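Sialidase B (Streptococcus pneumoniae serotype 4, PDB 4XJW) removes terminal sialic acid residues from alpha-2,3-, alpha-2,6- and alpha-2,8-linked glycoconjugates and acts as an intramolecular trans-sialidase. Local coordinates at residues A[474-479]-A[500-505]; A[300-305]-A[464-469]; A[516-521]-A[526-531]; A[231-236]-A[306-311]; A[604-609]-A[650-655]. The protein carries 1 engineered substitution. All coordinates share one frame; numbering follows the deposited sequence.

Contact 1: residues A[474-479]-A[500-505]; sequences GELTYL and ATAEAQ
Leu476 reaches across to Ala502 and Ala504 where two neighbouring blades of the sialidase beta-propeller meet, a small worked example of blade packing beside an active site. The apolar contact is a fork set on two methyls. Leu476 has CG anti to its carbonyl carbon (chi1 -64°), and its two branches diverge toward the second segment. CD2 comes to 3.8 Å from Ala502 CB, while CD1 stands 4.0 Å from Ala504 CB. CD2 also touches the backbone, lying 3.4 Å from Ala502 O. Thr516, Phe518 and Met528 add to the apolar surroundings of Leu476, which is buried.

Polar interactions lie to the sides of this fork. The probable catalytic Glu503 sits between the two alanines, with its CB turned away from strand 475-479. Its carboxylate is bound by Arg519 and by the hydroxyl of Tyr615, the likely nucleophile; the alanine methyls thus face Leu476, while the glutamate points to the probable catalytic site. Within the 475-479 strand, Thr477 OG1 donates to the anti lone pair of Glu475 OE2 at 2.7 Å, and Ser492 is a second partner of that oxygen.

At the beginning of both segments a single water joins the backbones, accepting from Gly474 N at 2.9 Å and from Ala500 N at 3.1 Å.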
# COMPACT_ATOMS: atom_id res chain seq x y z
N GLY A 474 -22.43 4.87 -11.23
CA GLY A 474 -22.90 5.28 -12.54
C GLY A 474 -22.11 6.33 -13.31
O GLY A 474 -22.45 6.62 -14.46
N GLU A 475 -21.07 6.90 -12.70
CA GLU A 475 -20.31 7.92 -13.42
C GLU A 475 -18.91 8.16 -12.88
O GLU A 475 -18.61 7.85 -11.73
CB GLU A 475 -21.07 9.26 -13.45
CG GLU A 475 -21.18 9.98 -12.10
CD GLU A 475 -21.82 11.36 -12.20
OE1 GLU A 475 -22.97 11.46 -12.67
OE2 GLU A 475 -21.17 12.35 -11.81
N LEU A 476 -18.06 8.73 -13.73
CA LEU A 476 -16.86 9.42 -13.26
C LEU A 476 -17.26 10.86 -13.01
O LEU A 476 -18.04 11.45 -13.78
CB LEU A 476 -15.74 9.35 -14.29
CG LEU A 476 -15.18 7.98 -14.63
CD1 LEU A 476 -13.99 8.08 -15.56
CD2 LEU A 476 -14.79 7.25 -13.35
N THR A 477 -16.76 11.44 -11.93
CA THR A 477 -17.07 12.82 -11.63
C THR A 477 -15.76 13.58 -11.54
O THR A 477 -15.05 13.50 -10.52
CB THR A 477 -17.88 12.98 -10.33
OG1 THR A 477 -18.97 12.04 -10.30
CG2 THR A 477 -18.43 14.39 -10.22
N TYR A 478 -15.43 14.29 -12.61
CA TYR A 478 -14.21 15.09 -12.61
C TYR A 478 -14.40 16.39 -11.83
O TYR A 478 -15.36 17.13 -12.06
CB TYR A 478 -13.77 15.39 -14.05
CG TYR A 478 -13.51 14.14 -14.87
CD1 TYR A 478 -14.52 13.53 -15.62
CD2 TYR A 478 -12.24 13.57 -14.93
CE1 TYR A 478 -14.27 12.38 -16.38
CE2 TYR A 478 -11.98 12.45 -15.68
CZ TYR A 478 -12.99 11.86 -16.41
OH TYR A 478 -12.70 10.74 -17.15
N LEU A 479 -13.50 16.65 -10.90
CA LEU A 479 -13.54 17.89 -10.15
C LEU A 479 -12.54 18.87 -10.76
O LEU A 479 -11.33 18.59 -10.83
CB LEU A 479 -13.25 17.64 -8.67
CG LEU A 479 -14.12 16.56 -8.03
CD1 LEU A 479 -13.87 16.49 -6.54
CD2 LEU A 479 -15.60 16.82 -8.31
N ALA A 500 -19.45 0.39 -9.56
CA ALA A 500 -18.08 -0.03 -9.81
C ALA A 500 -17.08 0.81 -9.00
O ALA A 500 -17.33 1.97 -8.71
CB ALA A 500 -17.77 0.04 -11.29
N THR A 501 -15.96 0.19 -8.64
CA THR A 501 -14.82 0.94 -8.11
C THR A 501 -14.04 1.46 -9.32
O THR A 501 -13.03 0.88 -9.70
CB THR A 501 -13.95 0.04 -7.22
OG1 THR A 501 -14.78 -0.57 -6.22
CG2 THR A 501 -12.87 0.83 -6.51
N ALA A 502 -14.52 2.55 -9.92
CA ALA A 502 -14.01 3.04 -11.20
C ALA A 502 -12.85 4.00 -11.02
O ALA A 502 -12.94 5.18 -11.39
CB ALA A 502 -15.11 3.69 -12.00
N GLU A 503 -11.76 3.49 -10.45
CA GLU A 503 -10.57 4.29 -10.23
C GLU A 503 -9.95 4.69 -11.56
O GLU A 503 -9.62 3.83 -12.38
CB GLU A 503 -9.58 3.49 -9.38
CG GLU A 503 -10.00 3.35 -7.93
CD GLU A 503 -9.44 2.12 -7.24
OE1 GLU A 503 -9.49 2.08 -5.99
OE2 GLU A 503 -8.97 1.19 -7.94
N ALA A 504 -9.75 5.99 -11.75
CA ALA A 504 -9.41 6.55 -13.06
C ALA A 504 -8.17 7.41 -12.95
O ALA A 504 -8.01 8.12 -11.96
CB ALA A 504 -10.56 7.38 -13.57
N GLN A 505 -7.33 7.38 -13.98
CA GLN A 505 -6.16 8.24 -14.04
C GLN A 505 -6.07 8.82 -15.44
O GLN A 505 -6.46 8.18 -16.42
CB GLN A 505 -4.91 7.45 -13.67
CG GLN A 505 -4.77 7.16 -12.16
CD GLN A 505 -4.43 8.41 -11.34
OE1 GLN A 505 -3.26 8.72 -11.10
NE2 GLN A 505 -5.46 9.12 -10.88
O HOH W 1 -20.55 2.67 -11.31

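Contact 2: residues A[300-305]-A[464-469]; sequences KTILLA and NRLIFA
Leu304 lays both of its methyls over one face of the Phe468 ring, and this is the main aromatic interaction between the 300-305 and 464-469 segments. CD2 makes a CH-pi contact, 4.0 Å from the centroid of the Phe468 ring and 21° off the ring normal. It is shifted toward the rim on the CG and CD2 side, while Leu304 CD1 covers the far part of the ring, 3.7 Å from Phe468 CE2. Phe468 has CG anti to its carbonyl carbon (chi1 -79°), a torsion that carries the ring across toward the other strand and beneath the leucine. At the ring's edge, near its plane, Phe468 CZ meets the backbone oxygen of Ile302 at 3.9 Å.

The two strands belong to successive blades of the beta-propeller. Their short segments run in nearly the same direction, 22° apart, with axes 9.9 Å from each other, too far for backbone pairing. The innermost strands of the two blades, 286-294 and 451-459, are joined in parallel, and the second strands face each other mainly through side chains.

Aliphatic contacts continue the interface one step along. Ile302 CD1 meets Leu466 CD1 at 3.7 Å, end methyl to end methyl, the two side chains crossing obliquely. The other branch of Ile302 is more distant, with CG2 at 4.3 Å from Phe468 CE2. Strand 286-294 adds to the same layer through Ser291 and Val293, which touch Phe468, while Met423 of strand 420-426 packs against Ile302 and Leu304.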
# COMPACT_ATOMS: atom_id res chain seq x y z
N LYS A 300 1.56 26.21 -5.65
CA LYS A 300 1.27 25.30 -4.55
C LYS A 300 1.13 23.85 -5.02
O LYS A 300 0.76 23.58 -6.16
CB LYS A 300 -0.00 25.70 -3.80
CG LYS A 300 0.08 27.04 -3.06
CD LYS A 300 -1.21 27.31 -2.30
CE LYS A 300 -1.18 28.68 -1.62
NZ LYS A 300 -2.47 29.00 -0.96
N THR A 301 1.47 22.92 -4.14
CA THR A 301 1.15 21.52 -4.38
C THR A 301 -0.17 21.29 -3.67
O THR A 301 -0.37 21.77 -2.55
CB THR A 301 2.23 20.59 -3.79
OG1 THR A 301 3.50 20.95 -4.34
CG2 THR A 301 1.93 19.15 -4.13
N ILE A 302 -1.07 20.58 -4.33
CA ILE A 302 -2.40 20.33 -3.78
C ILE A 302 -2.64 18.83 -3.61
O ILE A 302 -2.43 18.05 -4.54
CB ILE A 302 -3.46 20.97 -4.68
CG1 ILE A 302 -3.25 22.48 -4.72
CG2 ILE A 302 -4.85 20.59 -4.20
CD1 ILE A 302 -4.18 23.20 -5.68
N LEU A 303 -3.08 18.44 -2.42
CA LEU A 303 -3.36 17.03 -2.15
C LEU A 303 -4.80 16.86 -1.71
O LEU A 303 -5.28 17.58 -0.83
CB LEU A 303 -2.37 16.48 -1.10
CG LEU A 303 -2.48 15.01 -0.66
CD1 LEU A 303 -1.12 14.48 -0.20
CD2 LEU A 303 -3.47 14.83 0.49
N LEU A 304 -5.50 15.92 -2.33
CA LEU A 304 -6.86 15.58 -1.93
C LEU A 304 -6.89 14.18 -1.31
O LEU A 304 -6.03 13.35 -1.61
CB LEU A 304 -7.83 15.67 -3.12
CG LEU A 304 -8.47 17.02 -3.42
CD1 LEU A 304 -7.44 18.10 -3.69
CD2 LEU A 304 -9.42 16.89 -4.60
N ALA A 305 -7.86 13.93 -0.43
CA ALA A 305 -8.10 12.58 0.11
C ALA A 305 -9.56 12.44 0.53
O ALA A 305 -10.22 13.43 0.80
CB ALA A 305 -7.17 12.28 1.29
N ASN A 464 -4.14 27.02 -16.57
CA ASN A 464 -3.95 26.80 -15.14
C ASN A 464 -4.97 25.82 -14.56
O ASN A 464 -5.10 25.69 -13.34
CB ASN A 464 -4.01 28.13 -14.39
CG ASN A 464 -2.79 29.00 -14.65
OD1 ASN A 464 -2.90 30.20 -14.93
ND2 ASN A 464 -1.61 28.39 -14.57
N ARG A 465 -5.67 25.12 -15.44
CA ARG A 465 -6.73 24.21 -15.01
C ARG A 465 -6.18 23.00 -14.26
O ARG A 465 -5.22 22.36 -14.69
CB ARG A 465 -7.57 23.75 -16.21
CG ARG A 465 -8.59 22.67 -15.86
CD ARG A 465 -9.69 22.59 -16.89
NE ARG A 465 -10.61 23.72 -16.76
CZ ARG A 465 -11.79 23.79 -17.36
NH1 ARG A 465 -12.19 22.79 -18.13
NH2 ARG A 465 -12.57 24.84 -17.18
N LEU A 466 -6.81 22.70 -13.13
CA LEU A 466 -6.55 21.47 -12.37
C LEU A 466 -7.75 20.54 -12.42
O LEU A 466 -8.90 20.98 -12.28
CB LEU A 466 -6.27 21.81 -10.92
CG LEU A 466 -5.21 22.88 -10.73
CD1 LEU A 466 -5.16 23.26 -9.27
CD2 LEU A 466 -3.85 22.38 -11.22
N ILE A 467 -7.49 19.25 -12.60
CA ILE A 467 -8.57 18.26 -12.60
C ILE A 467 -8.23 17.08 -11.70
O ILE A 467 -7.15 16.49 -11.81
CB ILE A 467 -8.88 17.72 -14.00
CG1 ILE A 467 -9.16 18.86 -14.99
CG2 ILE A 467 -10.08 16.73 -13.95
CD1 ILE A 467 -9.60 18.36 -16.36
N PHE A 468 -9.18 16.72 -10.84
CA PHE A 468 -9.07 15.49 -10.06
C PHE A 468 -10.21 14.56 -10.42
O PHE A 468 -11.37 14.95 -10.32
CB PHE A 468 -9.13 15.79 -8.56
CG PHE A 468 -7.83 16.30 -7.99
CD1 PHE A 468 -6.84 15.42 -7.59
CD2 PHE A 468 -7.63 17.66 -7.84
CE1 PHE A 468 -5.65 15.88 -7.06
CE2 PHE A 468 -6.44 18.14 -7.29
CZ PHE A 468 -5.45 17.24 -6.90
N ALA A 469 -9.88 13.34 -10.81
CA ALA A 469 -10.89 12.32 -11.08
C ALA A 469 -11.45 11.75 -9.79
O ALA A 469 -10.71 11.48 -8.83
CB ALA A 469 -10.31 11.21 -11.94

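Contact 3: residues A[516-521]-A[526-531]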
# COMPACT_ATOMS: atom_id res chain seq x y z
N THR A 516 -8.62 9.40 -20.20
CA THR A 516 -8.75 8.82 -18.87
C THR A 516 -8.82 7.31 -18.98
O THR A 516 -9.64 6.80 -19.72
CB THR A 516 -10.02 9.33 -18.20
OG1 THR A 516 -9.99 10.77 -18.13
CG2 THR A 516 -10.16 8.76 -16.80
N PHE A 517 -7.94 6.61 -18.26
CA PHE A 517 -7.96 5.15 -18.18
C PHE A 517 -8.56 4.75 -16.85
O PHE A 517 -8.20 5.32 -15.81
CB PHE A 517 -6.55 4.58 -18.32
CG PHE A 517 -5.87 4.97 -19.61
CD1 PHE A 517 -6.10 4.25 -20.78
CD2 PHE A 517 -5.03 6.06 -19.65
CE1 PHE A 517 -5.48 4.61 -21.96
CE2 PHE A 517 -4.41 6.43 -20.84
CZ PHE A 517 -4.64 5.71 -21.99
N PHE A 518 -9.48 3.80 -16.85
CA PHE A 518 -10.11 3.43 -15.59
C PHE A 518 -10.47 1.97 -15.41
O PHE A 518 -10.68 1.23 -16.37
CB PHE A 518 -11.31 4.34 -15.25
CG PHE A 518 -12.47 4.25 -16.22
CD1 PHE A 518 -12.40 4.86 -17.46
CD2 PHE A 518 -13.62 3.57 -15.86
CE1 PHE A 518 -13.48 4.80 -18.34
CE2 PHE A 518 -14.70 3.51 -16.72
CZ PHE A 518 -14.62 4.12 -17.97
N ARG A 519 -10.51 1.58 -14.15
CA ARG A 519 -10.84 0.23 -13.71
C ARG A 519 -12.34 -0.02 -13.90
O ARG A 519 -13.15 0.88 -13.70
CB ARG A 519 -10.47 0.14 -12.22
CG ARG A 519 -10.91 -1.11 -11.50
CD ARG A 519 -10.51 -0.98 -10.03
NE ARG A 519 -11.13 -2.02 -9.22
CZ ARG A 519 -10.95 -2.14 -7.91
NH1 ARG A 519 -10.17 -1.29 -7.27
NH2 ARG A 519 -11.56 -3.12 -7.25
N THR A 520 -12.68 -1.26 -14.28
CA THR A 520 -14.08 -1.66 -14.49
C THR A 520 -14.38 -3.01 -13.85
O THR A 520 -13.57 -3.55 -13.10
CB THR A 520 -14.45 -1.78 -15.99
OG1 THR A 520 -13.81 -2.93 -16.57
CG2 THR A 520 -14.05 -0.53 -16.76
N THR A 521 -15.54 -3.57 -14.19
CA THR A 521 -15.96 -4.87 -13.67
C THR A 521 -15.96 -5.91 -14.79
O THR A 521 -16.44 -7.03 -14.60
CB THR A 521 -17.36 -4.79 -13.05
OG1 THR A 521 -18.26 -4.16 -13.97
CG2 THR A 521 -17.34 -4.01 -11.74
N ALA A 526 -10.84 0.41 -19.15
CA ALA A 526 -11.65 1.23 -20.04
C ALA A 526 -11.00 2.58 -20.24
O ALA A 526 -10.06 2.94 -19.51
CB ALA A 526 -13.06 1.41 -19.49
N TYR A 527 -11.49 3.34 -21.21
CA TYR A 527 -11.04 4.71 -21.38
C TYR A 527 -12.09 5.59 -22.02
O TYR A 527 -13.01 5.10 -22.68
CB TYR A 527 -9.70 4.78 -22.14
CG TYR A 527 -9.75 4.32 -23.58
CD1 TYR A 527 -10.03 5.20 -24.60
CD2 TYR A 527 -9.48 2.99 -23.90
CE1 TYR A 527 -10.07 4.79 -25.91
CE2 TYR A 527 -9.50 2.56 -25.21
CZ TYR A 527 -9.80 3.48 -26.21
OH TYR A 527 -9.83 3.07 -27.53
N MET A 528 -11.96 6.89 -21.78
CA MET A 528 -12.77 7.90 -22.43
C MET A 528 -11.87 9.08 -22.72
O MET A 528 -10.78 9.19 -22.14
CB MET A 528 -13.95 8.34 -21.55
CG MET A 528 -13.57 8.84 -20.16
SD MET A 528 -14.94 9.59 -19.25
CE MET A 528 -15.98 8.16 -18.96
N THR A 529 -12.32 9.98 -23.58
CA THR A 529 -11.50 11.11 -24.02
C THR A 529 -12.27 12.41 -23.95
O THR A 529 -13.47 12.46 -24.29
CB THR A 529 -11.03 10.91 -25.47
OG1 THR A 529 -10.36 9.64 -25.59
CG2 THR A 529 -10.08 12.03 -25.92
N SER A 530 -11.59 13.47 -23.51
CA SER A 530 -12.12 14.83 -23.59
C SER A 530 -11.25 15.61 -24.57
O SER A 530 -10.03 15.43 -24.60
CB SER A 530 -12.10 15.51 -22.23
OG SER A 530 -12.48 16.87 -22.33
N ARG A 531 -11.87 16.48 -25.36
CA ARG A 531 -11.15 17.31 -26.32
C ARG A 531 -11.42 18.78 -26.07
O ARG A 531 -11.21 19.63 -26.94
CB ARG A 531 -11.54 16.92 -27.75
CG ARG A 531 -11.17 15.50 -28.10
CD ARG A 531 -11.61 15.10 -29.50
NE ARG A 531 -11.12 13.77 -29.84
CZ ARG A 531 -9.87 13.51 -30.22
NH1 ARG A 531 -8.98 14.50 -30.32
NH2 ARG A 531 -9.50 12.27 -30.50
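Phe518 folds its ring over Ala526, its antiparallel partner, so that the alanine methyl lies under one ring face. Ala526 CB is 3.7 Å from the centroid of the Phe518 ring, displaced toward the rim near CZ. The ring gets there because CG of Phe518 stands between the backbone N and the carbonyl carbon (chi1 64°), which bends it across to the neighbouring strand. The same methyl is pressed from another direction by Thr520 CG2, at 3.5 Å from Ala526 CB, tighter than a usual van der Waals contact. Along this face the end of Met528 approaches Phe518 CE1, and Thr516 CB rests beside Met528 CG. Across the sheet, Phe517 and Tyr527 form a non-hydrogen-bonded pair, with Phe517 CD1 at 3.9 Å from Tyr527 CB.

Four backbone bonds fix this register. Thr516 N donates to Met528 O at 2.9 Å, and Met528 N returns a bond to Thr516 O; Phe518 and Ala526 exchange an equivalent pair. Between them Tyr527 CA makes a CH contact of 3.0 Å with Thr516 O.

The next shell anchors both ends. Thr520 OG1 bonds to Lys524 O within the turn, Thr516 OG1 to Tyr478 OH of the adjoining blade, and Ser530 OG to Gly534 N and Thr536 O, as expected of the serine that opens an Asp-box. Just past the strand, Arg519 is held by Glu503 and by Tyr551 O. This hairpin of a propeller blade thus presents Arg519, probably one of the arginine triad with which sialidases grip the substrate carboxylate.

Contact 4: residues A[231-236]-A[306-311]; sequences HDSKSK and DVMPAG
Ser233 lies against the side chain of Met308, its OG 3.7 Å and its CB 3.8 Å from Met308 CG. The contact joins a loop of one beta-propeller blade, between strands 219-226 and 237-244, to the end of strand 301-308 in the next blade. It is a useful case of a serine serving two roles: its flank meets a thioether chain, while its hydroxyl bonds to Ser286 OG on the strand paired with Met308. The methionine offers its CG because its chain bends at chi2 (-70°), turning the sulfur aside.

Ser233 directly follows Asp232, the probable proton acceptor, whose carboxylate pairs with Arg226. The serine contact therefore lies directly beside a probable active-site residue, and the cis peptide between Ser233 and Lys234 turns the chain sharply at the same place.

Lys234 makes the second contact, alongside the backbone of Gly311. Its CB is 3.6 Å from Gly311 C. The extended chain leaves only beyond CD, toward a weak bond between NZ and Ser282 OG. Gly311 O accepts a hydrogen bond from Asn316 ND2, and Lys234 CD touches the same oxygen at 3.5 Å.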
# COMPACT_ATOMS: atom_id res chain seq x y z
N HIS A 231 -6.55 -3.04 6.34
CA HIS A 231 -7.96 -2.81 6.03
C HIS A 231 -8.27 -1.39 5.55
O HIS A 231 -7.72 -0.40 6.06
CB HIS A 231 -8.85 -3.06 7.25
CG HIS A 231 -8.81 -4.46 7.78
ND1 HIS A 231 -8.97 -5.57 6.98
CD2 HIS A 231 -8.67 -4.92 9.04
CE1 HIS A 231 -8.92 -6.66 7.72
NE2 HIS A 231 -8.73 -6.29 8.98
N ASP A 232 -9.18 -1.28 4.58
CA ASP A 232 -9.75 0.02 4.23
C ASP A 232 -10.54 0.54 5.43
O ASP A 232 -10.87 -0.22 6.35
CB ASP A 232 -10.74 -0.08 3.07
CG ASP A 232 -10.12 -0.53 1.76
OD1 ASP A 232 -8.90 -0.68 1.66
OD2 ASP A 232 -10.91 -0.76 0.80
N SER A 233 -10.90 1.82 5.40
CA SER A 233 -11.83 2.40 6.37
C SER A 233 -13.10 1.54 6.46
O SER A 233 -13.51 0.98 5.45
CB SER A 233 -12.19 3.82 5.95
OG SER A 233 -11.03 4.63 5.87
N LYS A 234 -13.74 1.42 7.64
CA LYS A 234 -13.38 2.09 8.88
C LYS A 234 -12.05 1.56 9.44
O LYS A 234 -11.80 0.35 9.42
CB LYS A 234 -14.50 1.89 9.92
CG LYS A 234 -14.77 0.42 10.24
CD LYS A 234 -16.00 0.22 11.13
CE LYS A 234 -16.21 -1.27 11.39
NZ LYS A 234 -17.12 -1.57 12.53
N SER A 235 -11.21 2.47 9.90
CA SER A 235 -9.94 2.10 10.52
C SER A 235 -9.32 3.36 11.11
O SER A 235 -9.98 4.41 11.18
CB SER A 235 -9.00 1.51 9.48
OG SER A 235 -7.90 0.86 10.09
N LYS A 236 -8.06 3.27 11.52
CA LYS A 236 -7.25 4.47 11.69
C LYS A 236 -6.27 4.50 10.53
O LYS A 236 -5.45 3.57 10.35
CB LYS A 236 -6.48 4.52 13.01
CG LYS A 236 -5.65 5.81 13.09
CD LYS A 236 -4.75 5.90 14.32
CE LYS A 236 -3.85 7.13 14.22
NZ LYS A 236 -4.64 8.40 14.06
N ASP A 306 -10.05 11.21 0.62
CA ASP A 306 -11.36 11.01 1.23
C ASP A 306 -11.22 11.20 2.74
O ASP A 306 -10.19 10.84 3.31
CB ASP A 306 -11.90 9.60 1.01
CG ASP A 306 -12.00 9.20 -0.46
OD1 ASP A 306 -12.18 10.07 -1.33
OD2 ASP A 306 -11.93 7.97 -0.71
N VAL A 307 -12.27 11.72 3.37
CA VAL A 307 -12.30 11.81 4.84
C VAL A 307 -13.46 10.99 5.36
O VAL A 307 -14.59 11.12 4.87
CB VAL A 307 -12.48 13.25 5.32
CG1 VAL A 307 -12.24 13.33 6.83
CG2 VAL A 307 -11.52 14.15 4.60
N MET A 308 -13.18 10.16 6.36
CA MET A 308 -14.18 9.32 7.01
C MET A 308 -14.35 9.69 8.48
O MET A 308 -13.39 9.69 9.25
CB MET A 308 -13.75 7.86 6.93
CG MET A 308 -13.59 7.33 5.52
SD MET A 308 -15.18 7.16 4.68
CE MET A 308 -14.63 6.62 3.06
N PRO A 309 -15.59 10.00 8.89
CA PRO A 309 -15.88 10.20 10.31
C PRO A 309 -15.65 8.92 11.11
O PRO A 309 -15.51 7.83 10.54
CB PRO A 309 -17.37 10.55 10.31
CG PRO A 309 -17.65 11.08 8.93
CD PRO A 309 -16.78 10.23 8.05
N ALA A 310 -15.60 9.06 12.43
CA ALA A 310 -15.36 7.92 13.31
C ALA A 310 -16.24 6.72 12.97
O ALA A 310 -17.46 6.83 12.87
CB ALA A 310 -15.56 8.32 14.75
N GLY A 311 -15.59 5.58 12.77
CA GLY A 311 -16.28 4.32 12.53
C GLY A 311 -16.91 4.19 11.16
O GLY A 311 -17.67 3.26 10.93

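Contact 5: residues A[604-609]-A[650-655]. Engineered in segment 604-609: Gly605 (natural residue Asp).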
# COMPACT_ATOMS: atom_id res chain seq x y z
N TYR A 604 6.38 -4.69 -20.33
CA TYR A 604 7.50 -5.04 -19.45
C TYR A 604 6.99 -5.69 -18.18
O TYR A 604 6.19 -5.10 -17.46
CB TYR A 604 8.31 -3.81 -19.09
CG TYR A 604 9.33 -4.07 -17.99
CD1 TYR A 604 10.52 -4.74 -18.27
CD2 TYR A 604 9.09 -3.67 -16.68
CE1 TYR A 604 11.45 -5.00 -17.26
CE2 TYR A 604 10.00 -3.92 -15.68
CZ TYR A 604 11.18 -4.59 -15.98
OH TYR A 604 12.09 -4.83 -14.97
N GLY A 605 7.46 -6.89 -17.89
CA GLY A 605 7.07 -7.57 -16.65
C GLY A 605 7.89 -7.06 -15.47
O GLY A 605 9.11 -7.19 -15.45
N ILE A 606 7.22 -6.48 -14.49
CA ILE A 606 7.88 -5.95 -13.29
C ILE A 606 8.57 -7.07 -12.50
O ILE A 606 9.67 -6.91 -11.97
CB ILE A 606 6.86 -5.22 -12.40
CG1 ILE A 606 6.33 -3.96 -13.09
CG2 ILE A 606 7.47 -4.85 -11.04
CD1 ILE A 606 7.22 -2.76 -12.89
N ASP A 607 7.91 -8.22 -12.43
CA ASP A 607 8.46 -9.41 -11.79
C ASP A 607 7.61 -10.57 -12.32
O ASP A 607 6.82 -10.38 -13.24
CB ASP A 607 8.39 -9.29 -10.26
CG ASP A 607 9.32 -10.26 -9.53
OD1 ASP A 607 9.85 -11.20 -10.16
OD2 ASP A 607 9.53 -10.08 -8.30
N LEU A 608 7.77 -11.76 -11.73
CA LEU A 608 7.14 -12.99 -12.24
C LEU A 608 5.63 -12.84 -12.34
O LEU A 608 5.02 -12.14 -11.53
CB LEU A 608 7.47 -14.17 -11.32
CG LEU A 608 8.94 -14.39 -10.97
CD1 LEU A 608 9.16 -15.71 -10.23
CD2 LEU A 608 9.81 -14.30 -12.21
N PRO A 609 5.02 -13.51 -13.32
CA PRO A 609 3.56 -13.48 -13.47
C PRO A 609 2.82 -13.89 -12.19
O PRO A 609 1.70 -13.44 -11.95
CB PRO A 609 3.30 -14.49 -14.59
CG PRO A 609 4.53 -14.41 -15.44
CD PRO A 609 5.68 -14.15 -14.47
N ILE A 650 10.90 1.21 -7.38
CA ILE A 650 11.95 0.85 -8.32
C ILE A 650 12.17 1.96 -9.35
O ILE A 650 11.29 2.79 -9.58
CB ILE A 650 11.66 -0.48 -9.05
CG1 ILE A 650 10.34 -0.38 -9.83
CG2 ILE A 650 11.62 -1.65 -8.07
CD1 ILE A 650 10.08 -1.56 -10.75
N ASP A 651 13.35 1.94 -9.97
CA ASP A 651 13.72 2.89 -11.02
C ASP A 651 13.93 2.11 -12.32
O ASP A 651 14.69 1.14 -12.34
CB ASP A 651 15.02 3.61 -10.62
CG ASP A 651 15.49 4.60 -11.67
OD1 ASP A 651 16.10 4.17 -12.67
OD2 ASP A 651 15.28 5.82 -11.47
N LEU A 652 13.25 2.53 -13.39
CA LEU A 652 13.40 1.88 -14.68
C LEU A 652 13.78 2.88 -15.76
O LEU A 652 13.48 4.07 -15.66
CB LEU A 652 12.10 1.17 -15.07
CG LEU A 652 11.69 -0.00 -14.18
CD1 LEU A 652 10.25 -0.42 -14.48
CD2 LEU A 652 12.64 -1.16 -14.36
N GLU A 653 14.46 2.39 -16.79
CA GLU A 653 14.77 3.19 -17.97
C GLU A 653 13.94 2.71 -19.16
O GLU A 653 13.52 1.56 -19.20
CB GLU A 653 16.25 3.10 -18.30
CG GLU A 653 17.15 3.65 -17.21
CD GLU A 653 18.61 3.66 -17.61
OE1 GLU A 653 19.02 4.59 -18.34
OE2 GLU A 653 19.33 2.73 -17.20
N ILE A 654 13.71 3.59 -20.14
CA ILE A 654 12.88 3.21 -21.28
C ILE A 654 13.44 2.01 -22.01
O ILE A 654 12.70 1.11 -22.42
CB ILE A 654 12.67 4.39 -22.26
CG1 ILE A 654 11.88 5.49 -21.57
CG2 ILE A 654 11.93 3.93 -23.50
CD1 ILE A 654 10.53 5.03 -21.04
N ASN A 655 14.76 1.95 -22.13
CA ASN A 655 15.40 0.80 -22.76
C ASN A 655 15.10 -0.53 -22.04
O ASN A 655 15.11 -1.59 -22.67
CB ASN A 655 16.90 1.02 -22.95
CG ASN A 655 17.21 2.01 -24.07
OD1 ASN A 655 16.32 2.41 -24.83
ND2 ASN A 655 18.48 2.39 -24.19
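Ile606 and Ile650 mark the closer approach of two chain segments that run in roughly opposite directions, their CA atoms 9.4 Å apart; Tyr604 CA and Ile654 CA are separated by 10.0 Å. At this spacing the backbones cannot pair, and the gap is bridged by side chains. Strand 597-605 ends here in an engineered glycine, Gly605, while the chain after strand 647-652 enters a short, weakly bonded helix at the C terminus.

Leu652 fills the middle of the interface. Its CD1 meets Tyr604 CE2 at 3.7 Å, and its CD2 lies 3.8 Å from Tyr604 OH, so the fork lies obliquely along one side of the ring. Tyr604 has CG anti to its N (chi1 170°), which sends the ring across the gap; its hydroxyl is bonded to Lys100 N. Ile606 reaches over with CD1, at 3.8 Å from Ile650 CD1 and 4.1 Å from Leu652 CD1, making a three-methyl cluster.

Phe630 of strand 626-631 touches both isoleucines, and His99 packs on Tyr604 and Leu652. The last strands of two neighbouring sheets of the sialidase beta-propeller, 597-605 and 647-652, thus meet through buried hydrocarbon beside the N-terminal lectin-like domain.

How the contacts relate
From the N terminus, contact 4 closes first, bringing the 231-236 loop against strand 301-308 across 69 residues. Contact 2 opens on that strand, just before the end of contact 4, and closes 158 residues later; these two cross, and no contact nests inside another. The rest follow in series: contact 1 spans 20 residues, contact 3 closes a hairpin whose loop is 519-525, and contact 5 spans 40. Contacts 2 and 1 use neighbouring strands of one sheet, with a probable backbone bond from Leu479 N to Phe468 O. A probable bond between Gln505 and Phe517 joins contact 1 to contact 3. Contacts 1, 2, 4 and 5 join neighbouring blades, while contact 3 lies within one.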